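Local atomic coordinates of spindle pole body-associated protein VIK1 (Saccharomyces cerevisiae, PDB entry 2O0A), a protein that partners the minus-end-directed kinesin KAR3, recruiting it to microtubules and targeting or keeping it at the spindle pole body, and cross-links antiparallel microtubules as the KAR3-VIK1 heterodimer. Residues L111-F114 / L115-D119; D73-F76 / T77-S81; H84-C87 / L88-K92; T120-Q123 / K124-V127. One frame throughout, in Å; residues are numbered along the deposited sequence.

Interaction 1. Residues L111-F114 / L115-D119; sequences LIKF and LAEKD
L115 packs between L111 and F114 in the last turn of helix 105-116, and this is the tight part of the contact. Its chi1 (-63°) sets CG beside the backbone N, near L111 O, and the branches then diverge: CD1 meets L111 CD1 at 4.0 Å, while CD2 rests against F114 CD2 at 3.7 Å. Shortened to an alanine here, the side chain would lose both methyls, which would probably open a gap between L111 CD1, the F114 ring and H84. Beneath these side chains the helical bonds L115 N to L111 O (3.0 Å) and A116 N to I112 O (2.8 Å) carry the backbone to the helix end. The helix belongs to the kinesin-like motor fold of this C-terminal domain, and here it lies against helix 72-89 through L111, F114 and L115. The looser, more polar side is formed by K113 and E117, whose chains run side by side in the same direction. E117 OE1 lies 3.4 Å from K113 CG but 6.4 Å from K113 NZ, and takes a weak hydrogen bond from L178 N. E117 N still reaches back to K113 O at 3.3 Å.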
loop_
_atom_site.group_PDB
_atom_site.type_symbol
_atom_site.label_atom_id
_atom_site.label_comp_id
_atom_site.label_asym_id
_atom_site.label_seq_id
_atom_site.Cartn_x
_atom_site.Cartn_y
_atom_site.Cartn_z
ATOM N N LEU A 111 -3.738 -9.101 -0.506
ATOM C CA LEU A 111 -4.557 -7.933 -0.783
ATOM C C LEU A 111 -5.754 -8.334 -1.630
ATOM O O LEU A 111 -6.890 -8.003 -1.310
ATOM C CB LEU A 111 -3.743 -6.862 -1.521
ATOM C CG LEU A 111 -4.529 -5.648 -2.017
ATOM C CD1 LEU A 111 -5.192 -4.871 -0.882
ATOM C CD2 LEU A 111 -3.608 -4.754 -2.808
ATOM N N ILE A 112 -5.498 -9.051 -2.716
ATOM C CA ILE A 112 -6.568 -9.416 -3.643
ATOM C C ILE A 112 -7.606 -10.313 -2.972
ATOM O O ILE A 112 -8.803 -10.136 -3.165
ATOM C CB ILE A 112 -5.987 -10.090 -4.890
ATOM C CG1 ILE A 112 -5.574 -9.058 -5.943
ATOM C CG2 ILE A 112 -7.037 -10.995 -5.555
ATOM C CD1 ILE A 112 -5.093 -7.747 -5.452
ATOM N N LYS A 113 -7.138 -11.229 -2.136
ATOM C CA LYS A 113 -8.044 -12.116 -1.411
ATOM C C LYS A 113 -8.938 -11.325 -0.447
ATOM O O LYS A 113 -10.146 -11.579 -0.351
ATOM C CB LYS A 113 -7.242 -13.174 -0.665
ATOM C CG LYS A 113 -6.605 -14.177 -1.589
ATOM C CD LYS A 113 -6.255 -15.449 -0.861
ATOM C CE LYS A 113 -4.849 -15.425 -0.318
ATOM N NZ LYS A 113 -4.487 -16.783 0.202
ATOM N N PHE A 114 -8.341 -10.371 0.265
ATOM C CA PHE A 114 -9.069 -9.493 1.176
ATOM C C PHE A 114 -10.179 -8.715 0.450
ATOM O O PHE A 114 -11.291 -8.532 0.972
ATOM C CB PHE A 114 -8.076 -8.538 1.860
ATOM C CG PHE A 114 -8.735 -7.376 2.535
ATOM C CD1 PHE A 114 -9.420 -7.563 3.738
ATOM C CD2 PHE A 114 -8.680 -6.098 1.986
ATOM C CE1 PHE A 114 -10.049 -6.512 4.372
ATOM C CE2 PHE A 114 -9.302 -5.019 2.621
ATOM C CZ PHE A 114 -10.012 -5.235 3.822
ATOM N N LEU A 115 -9.864 -8.237 -0.749
ATOM C CA LEU A 115 -10.815 -7.441 -1.517
ATOM C C LEU A 115 -11.866 -8.294 -2.185
ATOM O O LEU A 115 -13.046 -7.953 -2.144
ATOM C CB LEU A 115 -10.098 -6.650 -2.605
ATOM C CG LEU A 115 -9.099 -5.620 -2.104
ATOM C CD1 LEU A 115 -8.380 -4.962 -3.280
ATOM C CD2 LEU A 115 -9.803 -4.594 -1.210
ATOM N N ALA A 116 -11.446 -9.385 -2.796
ATOM C CA ALA A 116 -12.233 -9.916 -3.901
ATOM C C ALA A 116 -12.485 -11.409 -3.937
ATOM O O ALA A 116 -13.020 -11.904 -4.928
ATOM C CB ALA A 116 -11.636 -9.430 -5.227
ATOM N N GLU A 117 -12.141 -12.140 -2.881
ATOM C CA GLU A 117 -12.661 -13.511 -2.751
ATOM C C GLU A 117 -14.194 -13.480 -2.820
ATOM O O GLU A 117 -14.817 -12.499 -2.414
ATOM C CB GLU A 117 -12.216 -14.164 -1.444
ATOM C CG GLU A 117 -10.747 -14.568 -1.425
ATOM C CD GLU A 117 -10.325 -15.333 -2.655
ATOM O OE1 GLU A 117 -9.451 -14.834 -3.394
ATOM O OE2 GLU A 117 -10.857 -16.443 -2.886
ATOM N N LYS A 118 -14.782 -14.568 -3.333
ATOM C CA LYS A 118 -16.238 -14.698 -3.522
ATOM C C LYS A 118 -17.054 -14.376 -2.266
ATOM O O LYS A 118 -18.203 -13.946 -2.381
ATOM C CB LYS A 118 -16.579 -16.113 -4.021
ATOM C CG LYS A 118 -17.949 -16.294 -4.653
ATOM C CD LYS A 118 -18.068 -17.648 -5.354
ATOM C CE LYS A 118 -18.223 -18.813 -4.375
ATOM N NZ LYS A 118 -16.941 -19.215 -3.724
ATOM N N ASP A 119 -16.442 -14.549 -1.088
ATOM C CA ASP A 119 -17.147 -14.393 0.187
ATOM C C ASP A 119 -16.872 -13.075 0.935
ATOM O O ASP A 119 -17.230 -12.921 2.107
ATOM C CB ASP A 119 -16.911 -15.624 1.083
ATOM C CG ASP A 119 -15.457 -15.782 1.520
ATOM O OD1 ASP A 119 -14.576 -15.125 0.934
ATOM O OD2 ASP A 119 -15.191 -16.573 2.456
#

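Interaction 2. Residues D73-F76 / T77-S81; sequences DKFF and TQEYS
The rings of F76 and Y80, one helical turn apart on helix 72-89, meet edge to face in an offset T-shaped stack. F76 turns its edge to one face of Y80, the planes at 87° and the centroids 5.5 Å apart, with F76 CD1 3.5 Å from Y80 CD2. The first torsions set this up: F76 has CG anti to its carbonyl carbon (chi1 -74°), Y80 has CG anti to the backbone N (chi1 179°), and the two chains then run alongside each other. F75 lies across E79 at about a right angle, its CD1 3.7 Å from E79 CB, and its CE2 meets Y80 CB. F75 O takes two bonds, from E79 N at 2.9 Å and Y80 N at 3.0 Å, where a wider pi-type turn interrupts the regular alpha spacing. On the other side the aliphatic part of K74 crosses Q78, K74 CD lying 3.4 Å from Q78 OE1. Extended beyond CG, Q78 sends NE2 to E79 OE2 in an almost straight bond of 2.8 Å. A leucine in its place has no amide to offer, and the E79 carboxylate would probably be freer to turn. Because E79 OE1 also forms a salt bridge with R13 of helix 4-23, the carboxylate is gripped at both oxygens, which probably stabilises its negative charge in a buried place.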
loop_
_atom_site.group_PDB
_atom_site.type_symbol
_atom_site.label_atom_id
_atom_site.label_comp_id
_atom_site.label_asym_id
_atom_site.label_seq_id
_atom_site.Cartn_x
_atom_site.Cartn_y
_atom_site.Cartn_z
ATOM N N ASP A 73 -2.573 -11.838 5.605
ATOM C CA ASP A 73 -4.041 -11.859 5.660
ATOM C C ASP A 73 -4.593 -11.065 6.854
ATOM O O ASP A 73 -5.596 -10.338 6.719
ATOM C CB ASP A 73 -4.541 -13.299 5.757
ATOM C CG ASP A 73 -4.333 -14.099 4.489
ATOM O OD1 ASP A 73 -4.134 -13.526 3.390
ATOM O OD2 ASP A 73 -4.402 -15.345 4.593
ATOM N N LYS A 74 -3.974 -11.224 8.030
ATOM C CA LYS A 74 -4.382 -10.475 9.226
ATOM C C LYS A 74 -4.060 -8.983 9.115
ATOM O O LYS A 74 -4.807 -8.126 9.612
ATOM C CB LYS A 74 -3.726 -11.075 10.477
ATOM C CG LYS A 74 -4.253 -10.474 11.763
ATOM C CD LYS A 74 -3.808 -11.270 12.982
ATOM C CE LYS A 74 -4.592 -12.566 13.088
ATOM N NZ LYS A 74 -6.048 -12.341 13.320
ATOM N N PHE A 75 -2.961 -8.663 8.432
ATOM C CA PHE A 75 -2.664 -7.249 8.162
ATOM C C PHE A 75 -3.880 -6.590 7.512
ATOM O O PHE A 75 -4.318 -5.528 7.928
ATOM C CB PHE A 75 -1.426 -7.037 7.271
ATOM C CG PHE A 75 -1.300 -5.615 6.808
ATOM C CD1 PHE A 75 -0.785 -4.643 7.657
ATOM C CD2 PHE A 75 -1.757 -5.231 5.548
ATOM C CE1 PHE A 75 -0.712 -3.310 7.253
ATOM C CE2 PHE A 75 -1.691 -3.904 5.136
ATOM C CZ PHE A 75 -1.163 -2.944 6.000
ATOM N N PHE A 76 -4.421 -7.223 6.487
ATOM C CA PHE A 76 -5.534 -6.602 5.796
ATOM C C PHE A 76 -6.805 -6.551 6.626
ATOM O O PHE A 76 -7.441 -5.500 6.703
ATOM C CB PHE A 76 -5.724 -7.266 4.429
ATOM C CG PHE A 76 -4.662 -6.862 3.466
ATOM C CD1 PHE A 76 -4.580 -5.544 3.040
ATOM C CD2 PHE A 76 -3.671 -7.754 3.076
ATOM C CE1 PHE A 76 -3.560 -5.122 2.201
ATOM C CE2 PHE A 76 -2.652 -7.332 2.225
ATOM C CZ PHE A 76 -2.603 -6.013 1.790
ATOM N N THR A 77 -7.157 -7.656 7.274
ATOM C CA THR A 77 -8.407 -7.684 8.058
ATOM C C THR A 77 -8.363 -6.851 9.344
ATOM O O THR A 77 -9.373 -6.258 9.743
ATOM C CB THR A 77 -8.843 -9.131 8.388
ATOM O OG1 THR A 77 -7.824 -9.792 9.141
ATOM C CG2 THR A 77 -9.062 -9.914 7.123
ATOM N N GLN A 78 -7.201 -6.810 9.990
ATOM C CA GLN A 78 -7.045 -6.174 11.302
ATOM C C GLN A 78 -6.492 -4.755 11.220
ATOM O O GLN A 78 -6.954 -3.850 11.917
ATOM C CB GLN A 78 -6.142 -7.062 12.168
ATOM C CG GLN A 78 -5.722 -6.528 13.527
ATOM C CD GLN A 78 -4.879 -7.558 14.260
ATOM O OE1 GLN A 78 -5.357 -8.656 14.577
ATOM N NE2 GLN A 78 -3.626 -7.225 14.511
ATOM N N GLU A 79 -5.476 -4.570 10.391
ATOM C CA GLU A 79 -4.711 -3.331 10.438
ATOM C C GLU A 79 -5.112 -2.340 9.363
ATOM O O GLU A 79 -5.018 -1.134 9.580
ATOM C CB GLU A 79 -3.209 -3.618 10.310
ATOM C CG GLU A 79 -2.621 -4.509 11.440
ATOM C CD GLU A 79 -2.729 -3.865 12.822
ATOM O OE1 GLU A 79 -2.849 -2.623 12.911
ATOM O OE2 GLU A 79 -2.675 -4.630 13.816
ATOM N N TYR A 80 -5.560 -2.857 8.212
ATOM C CA TYR A 80 -5.836 -2.018 7.043
ATOM C C TYR A 80 -7.331 -1.761 6.813
ATOM O O TYR A 80 -7.696 -0.731 6.231
ATOM C CB TYR A 80 -5.225 -2.721 5.823
ATOM C CG TYR A 80 -5.419 -2.021 4.512
ATOM C CD1 TYR A 80 -4.672 -0.893 4.177
ATOM C CD2 TYR A 80 -6.330 -2.522 3.578
ATOM C CE1 TYR A 80 -4.841 -0.270 2.960
ATOM C CE2 TYR A 80 -6.493 -1.898 2.357
ATOM C CZ TYR A 80 -5.754 -0.792 2.057
ATOM O OH TYR A 80 -5.950 -0.191 0.842
ATOM N N SER A 81 -8.172 -2.668 7.291
ATOM C CA SER A 81 -9.592 -2.657 6.916
ATOM C C SER A 81 -10.370 -1.412 7.357
ATOM O O SER A 81 -11.286 -0.987 6.663
ATOM C CB SER A 81 -10.304 -3.920 7.412
ATOM O OG SER A 81 -10.384 -3.909 8.814
#

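Interaction 3. Residues H84-C87 / L88-K92; sequences HDMC and LNQKK
From H84 to Q90 the backbone keeps helical bonds, L88 N to H84 O among them, and then closes in a Schellman motif: K91 takes positive phi (56°), K92 N reaches back to C87 O at 2.9 Å, and K91 N bonds to L88 O at 3.0 Å. L88 lies over one face of the H84 imidazole, CG 4.0 Å above the plane toward the rim, while L88 CD1 comes within 3.3 Å of H84 NE2. H84 CG, anti to the backbone N (chi1 168°), carries the ring forward along the helix, and chi2 turns one face to L88. The carboxylate of D85 bonds through OD1 to Y122 OH. M86 and Q90 form a second pair, Q90 CD packing on M86 CG at 3.6 Å. C87 has its CB 3.7 Å from K92 O, and its side chain touches F94 of strand 94-99, as does L88. Side-chain contact between the two halves is apolar or weakly polar, and the hydrogen bonds joining them all come from the backbone. The Schellman bonds supply donors for the carbonyls of C87 and L88 as helix 72-89 ends and the chain turns toward strand 94-99.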
loop_
_atom_site.group_PDB
_atom_site.type_symbol
_atom_site.label_atom_id
_atom_site.label_comp_id
_atom_site.label_asym_id
_atom_site.label_seq_id
_atom_site.Cartn_x
_atom_site.Cartn_y
_atom_site.Cartn_z
ATOM N N HIS A 84 -9.576 1.161 4.700
ATOM C CA HIS A 84 -10.200 0.716 3.468
ATOM C C HIS A 84 -11.705 0.946 3.487
ATOM O O HIS A 84 -12.250 1.520 2.550
ATOM C CB HIS A 84 -9.878 -0.766 3.259
ATOM C CG HIS A 84 -10.684 -1.414 2.181
ATOM N ND1 HIS A 84 -10.345 -1.347 0.850
ATOM C CD2 HIS A 84 -11.830 -2.135 2.245
ATOM C CE1 HIS A 84 -11.245 -2.006 0.135
ATOM N NE2 HIS A 84 -12.150 -2.499 0.960
ATOM N N ASP A 85 -12.346 0.529 4.570
ATOM C CA ASP A 85 -13.798 0.653 4.693
ATOM C C ASP A 85 -14.209 2.115 4.678
ATOM O O ASP A 85 -15.184 2.477 4.021
ATOM C CB ASP A 85 -14.306 -0.023 5.967
ATOM C CG ASP A 85 -14.258 -1.542 5.902
ATOM O OD1 ASP A 85 -14.056 -2.112 4.803
ATOM O OD2 ASP A 85 -14.450 -2.165 6.965
ATOM N N MET A 86 -13.434 2.960 5.356
ATOM C CA MET A 86 -13.727 4.388 5.393
ATOM C C MET A 86 -13.673 4.990 3.997
ATOM O O MET A 86 -14.596 5.697 3.582
ATOM C CB MET A 86 -12.750 5.106 6.320
ATOM C CG MET A 86 -12.926 6.620 6.292
ATOM S SD MET A 86 -11.499 7.534 6.939
ATOM C CE MET A 86 -10.311 7.274 5.643
ATOM N N CYS A 87 -12.604 4.703 3.256
ATOM C CA CYS A 87 -12.461 5.274 1.908
ATOM C C CYS A 87 -13.603 4.836 1.002
ATOM O O CYS A 87 -14.172 5.661 0.281
ATOM C CB CYS A 87 -11.122 4.895 1.284
ATOM S SG CYS A 87 -9.716 5.668 2.106
ATOM N N LEU A 88 -13.980 3.556 1.066
ATOM C CA LEU A 88 -15.133 3.088 0.281
ATOM C C LEU A 88 -16.430 3.768 0.719
ATOM O O LEU A 88 -17.201 4.245 -0.133
ATOM C CB LEU A 88 -15.282 1.566 0.326
ATOM C CG LEU A 88 -14.282 0.744 -0.482
ATOM C CD1 LEU A 88 -14.654 -0.716 -0.318
ATOM C CD2 LEU A 88 -14.260 1.137 -1.958
ATOM N N ASN A 89 -16.673 3.806 2.031
ATOM C CA ASN A 89 -17.891 4.428 2.564
ATOM C C ASN A 89 -18.017 5.885 2.128
ATOM O O ASN A 89 -19.106 6.350 1.766
ATOM C CB ASN A 89 -17.941 4.341 4.085
ATOM C CG ASN A 89 -19.277 4.785 4.651
ATOM O OD1 ASN A 89 -20.322 4.250 4.284
ATOM N ND2 ASN A 89 -19.247 5.761 5.551
ATOM N N GLN A 90 -16.902 6.602 2.170
ATOM C CA GLN A 90 -16.863 8.022 1.825
ATOM C C GLN A 90 -16.743 8.267 0.325
ATOM O O GLN A 90 -16.741 9.419 -0.130
ATOM C CB GLN A 90 -15.705 8.701 2.541
ATOM C CG GLN A 90 -15.856 8.727 4.041
ATOM C CD GLN A 90 -14.681 9.369 4.749
ATOM O OE1 GLN A 90 -13.592 9.526 4.184
ATOM N NE2 GLN A 90 -14.887 9.721 6.008
ATOM N N LYS A 91 -16.620 7.185 -0.444
ATOM C CA LYS A 91 -16.428 7.265 -1.898
ATOM C C LYS A 91 -15.206 8.113 -2.276
ATOM O O LYS A 91 -15.253 8.935 -3.192
ATOM C CB LYS A 91 -17.707 7.790 -2.589
ATOM C CG LYS A 91 -18.925 6.881 -2.376
ATOM C CD LYS A 91 -20.211 7.494 -2.922
ATOM C CE LYS A 91 -20.804 8.530 -1.976
ATOM N NZ LYS A 91 -22.142 9.000 -2.436
ATOM N N LYS A 92 -14.109 7.908 -1.549
ATOM C CA LYS A 92 -12.872 8.641 -1.770
ATOM C C LYS A 92 -11.894 7.712 -2.449
ATOM O O LYS A 92 -11.581 6.647 -1.903
ATOM C CB LYS A 92 -12.290 9.152 -0.451
ATOM C CG LYS A 92 -12.999 10.405 0.080
ATOM C CD LYS A 92 -12.283 10.961 1.274
ATOM C CE LYS A 92 -13.029 12.153 1.857
ATOM N NZ LYS A 92 -12.093 12.921 2.720
#

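Interaction 4. Residues T120-Q123 / K124-V127; sequences TIYQ and KQYV
I121 CG1 stands anti to the backbone N (chi1 -171°) and K124 CG anti to its carbonyl carbon (chi1 -63°), which brings the two chains across each other at about a right angle, I121 CD1 3.8 Å from K124 CD. The bend at the far end of K124 lets NZ reach a water at 2.8 Å, and the same water donates to T120 O, bridging lysine and helix start. T120 is the N-cap: its OG1 accepts from Q123 N at 3.1 Å in a fairly straight bond. Most of the bonds joining the two halves are weak, K124 N being shared between T120 O and I121 O. At the far end Y122 O lies in the plane of the Y126 ring at its edge, 3.3 Å from Y126 CD2, and takes a bond from Q125 N at 3.3 Å, the donor well above the carbonyl plane. T120 OG1 and Q123 NE2 also tie back to L115 O and A116 O, at the end of helix 105-116. Y122 packs on I128 and, like Y126, on L88 of helix 72-89, while the chain beyond Q125 enters strand 126-136, whose V127 pairs with F206 of strand 197-207.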
loop_
_atom_site.group_PDB
_atom_site.type_symbol
_atom_site.label_atom_id
_atom_site.label_comp_id
_atom_site.label_asym_id
_atom_site.label_seq_id
_atom_site.Cartn_x
_atom_site.Cartn_y
_atom_site.Cartn_z
ATOM N N THR A 120 -16.265 -12.103 0.268
ATOM C CA THR A 120 -16.020 -10.837 0.955
ATOM C C THR A 120 -17.238 -9.941 0.910
ATOM O O THR A 120 -18.090 -10.048 0.008
ATOM C CB THR A 120 -14.802 -10.067 0.398
ATOM O OG1 THR A 120 -15.130 -9.551 -0.896
ATOM C CG2 THR A 120 -13.576 -10.965 0.317
ATOM N N ILE A 121 -17.315 -9.052 1.888
ATOM C CA ILE A 121 -18.371 -8.079 1.921
ATOM C C ILE A 121 -18.274 -7.163 0.701
ATOM O O ILE A 121 -19.280 -6.655 0.213
ATOM C CB ILE A 121 -18.375 -7.263 3.233
ATOM C CG1 ILE A 121 -19.640 -6.394 3.324
ATOM C CG2 ILE A 121 -17.097 -6.449 3.381
ATOM C CD1 ILE A 121 -20.956 -7.185 3.187
ATOM N N TYR A 122 -17.058 -6.989 0.183
ATOM C CA TYR A 122 -16.848 -6.065 -0.935
ATOM C C TYR A 122 -17.462 -6.610 -2.200
ATOM O O TYR A 122 -18.055 -5.851 -2.963
ATOM C CB TYR A 122 -15.348 -5.725 -1.099
ATOM C CG TYR A 122 -14.784 -5.384 0.245
ATOM C CD1 TYR A 122 -15.260 -4.277 0.960
ATOM C CD2 TYR A 122 -13.854 -6.217 0.863
ATOM C CE1 TYR A 122 -14.793 -3.985 2.234
ATOM C CE2 TYR A 122 -13.379 -5.926 2.151
ATOM C CZ TYR A 122 -13.851 -4.813 2.819
ATOM O OH TYR A 122 -13.405 -4.554 4.089
ATOM N N GLN A 123 -17.372 -7.926 -2.394
ATOM C CA GLN A 123 -18.054 -8.591 -3.520
ATOM C C GLN A 123 -19.581 -8.518 -3.405
ATOM O O GLN A 123 -20.280 -8.521 -4.422
ATOM C CB GLN A 123 -17.599 -10.045 -3.639
ATOM C CG GLN A 123 -16.205 -10.233 -4.229
ATOM C CD GLN A 123 -16.166 -9.988 -5.738
ATOM O OE1 GLN A 123 -17.106 -9.417 -6.313
ATOM N NE2 GLN A 123 -15.094 -10.421 -6.381
ATOM N N LYS A 124 -20.103 -8.435 -2.182
ATOM C CA LYS A 124 -21.562 -8.313 -2.011
ATOM C C LYS A 124 -22.091 -6.970 -2.459
ATOM O O LYS A 124 -23.208 -6.878 -2.981
ATOM C CB LYS A 124 -21.974 -8.575 -0.565
ATOM C CG LYS A 124 -21.655 -9.981 -0.134
ATOM C CD LYS A 124 -22.146 -10.262 1.274
ATOM C CE LYS A 124 -21.443 -11.470 1.878
ATOM N NZ LYS A 124 -21.539 -12.689 1.026
ATOM N N GLN A 125 -21.269 -5.943 -2.278
ATOM C CA GLN A 125 -21.657 -4.562 -2.493
ATOM C C GLN A 125 -21.215 -3.996 -3.845
ATOM O O GLN A 125 -21.790 -3.006 -4.305
ATOM C CB GLN A 125 -21.079 -3.688 -1.386
ATOM C CG GLN A 125 -21.436 -4.089 0.042
ATOM C CD GLN A 125 -20.605 -3.308 1.040
ATOM O OE1 GLN A 125 -19.447 -3.638 1.303
ATOM N NE2 GLN A 125 -21.179 -2.245 1.574
ATOM N N TYR A 126 -20.197 -4.601 -4.448
ATOM C CA TYR A 126 -19.555 -4.029 -5.644
ATOM C C TYR A 126 -19.218 -5.079 -6.672
ATOM O O TYR A 126 -18.923 -6.234 -6.326
ATOM C CB TYR A 126 -18.223 -3.348 -5.277
ATOM C CG TYR A 126 -18.340 -2.274 -4.237
ATOM C CD1 TYR A 126 -18.670 -0.965 -4.588
ATOM C CD2 TYR A 126 -18.100 -2.565 -2.885
ATOM C CE1 TYR A 126 -18.787 0.030 -3.620
ATOM C CE2 TYR A 126 -18.183 -1.585 -1.925
ATOM C CZ TYR A 126 -18.545 -0.294 -2.286
ATOM O OH TYR A 126 -18.642 0.678 -1.310
ATOM N N VAL A 127 -19.212 -4.659 -7.942
ATOM C CA VAL A 127 -18.480 -5.417 -8.957
ATOM C C VAL A 127 -17.064 -4.832 -8.999
ATOM O O VAL A 127 -16.878 -3.613 -9.014
ATOM C CB VAL A 127 -19.134 -5.341 -10.348
ATOM C CG1 VAL A 127 -18.258 -6.022 -11.403
ATOM C CG2 VAL A 127 -20.491 -6.041 -10.315
HETATM O O HOH W 1 -19.555 -12.151 -0.902
#

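In the fold
Interactions 2 and 3 are successive parts of helix 72-89, whereas interaction 1 ends helix 105-116 and interaction 4 is the short helix that follows it. Interaction 2, nearest the centre of the chain, has a buried aromatic core; interaction 4, its centre about 20 Å from the centre of the chain, leaves I121, K124 and Q125 exposed and relies on capping, weak backbone bonds and a water. Interactions 1 and 3 both close helices, with leucines buried at the end, but only interaction 3 ends in a Schellman motif. Between the helices, F114 of interaction 1 packs on F76, Y80 and S81 of interaction 2, and H84 of interaction 3 meets both F114 and Y122, so aromatic rings join all four.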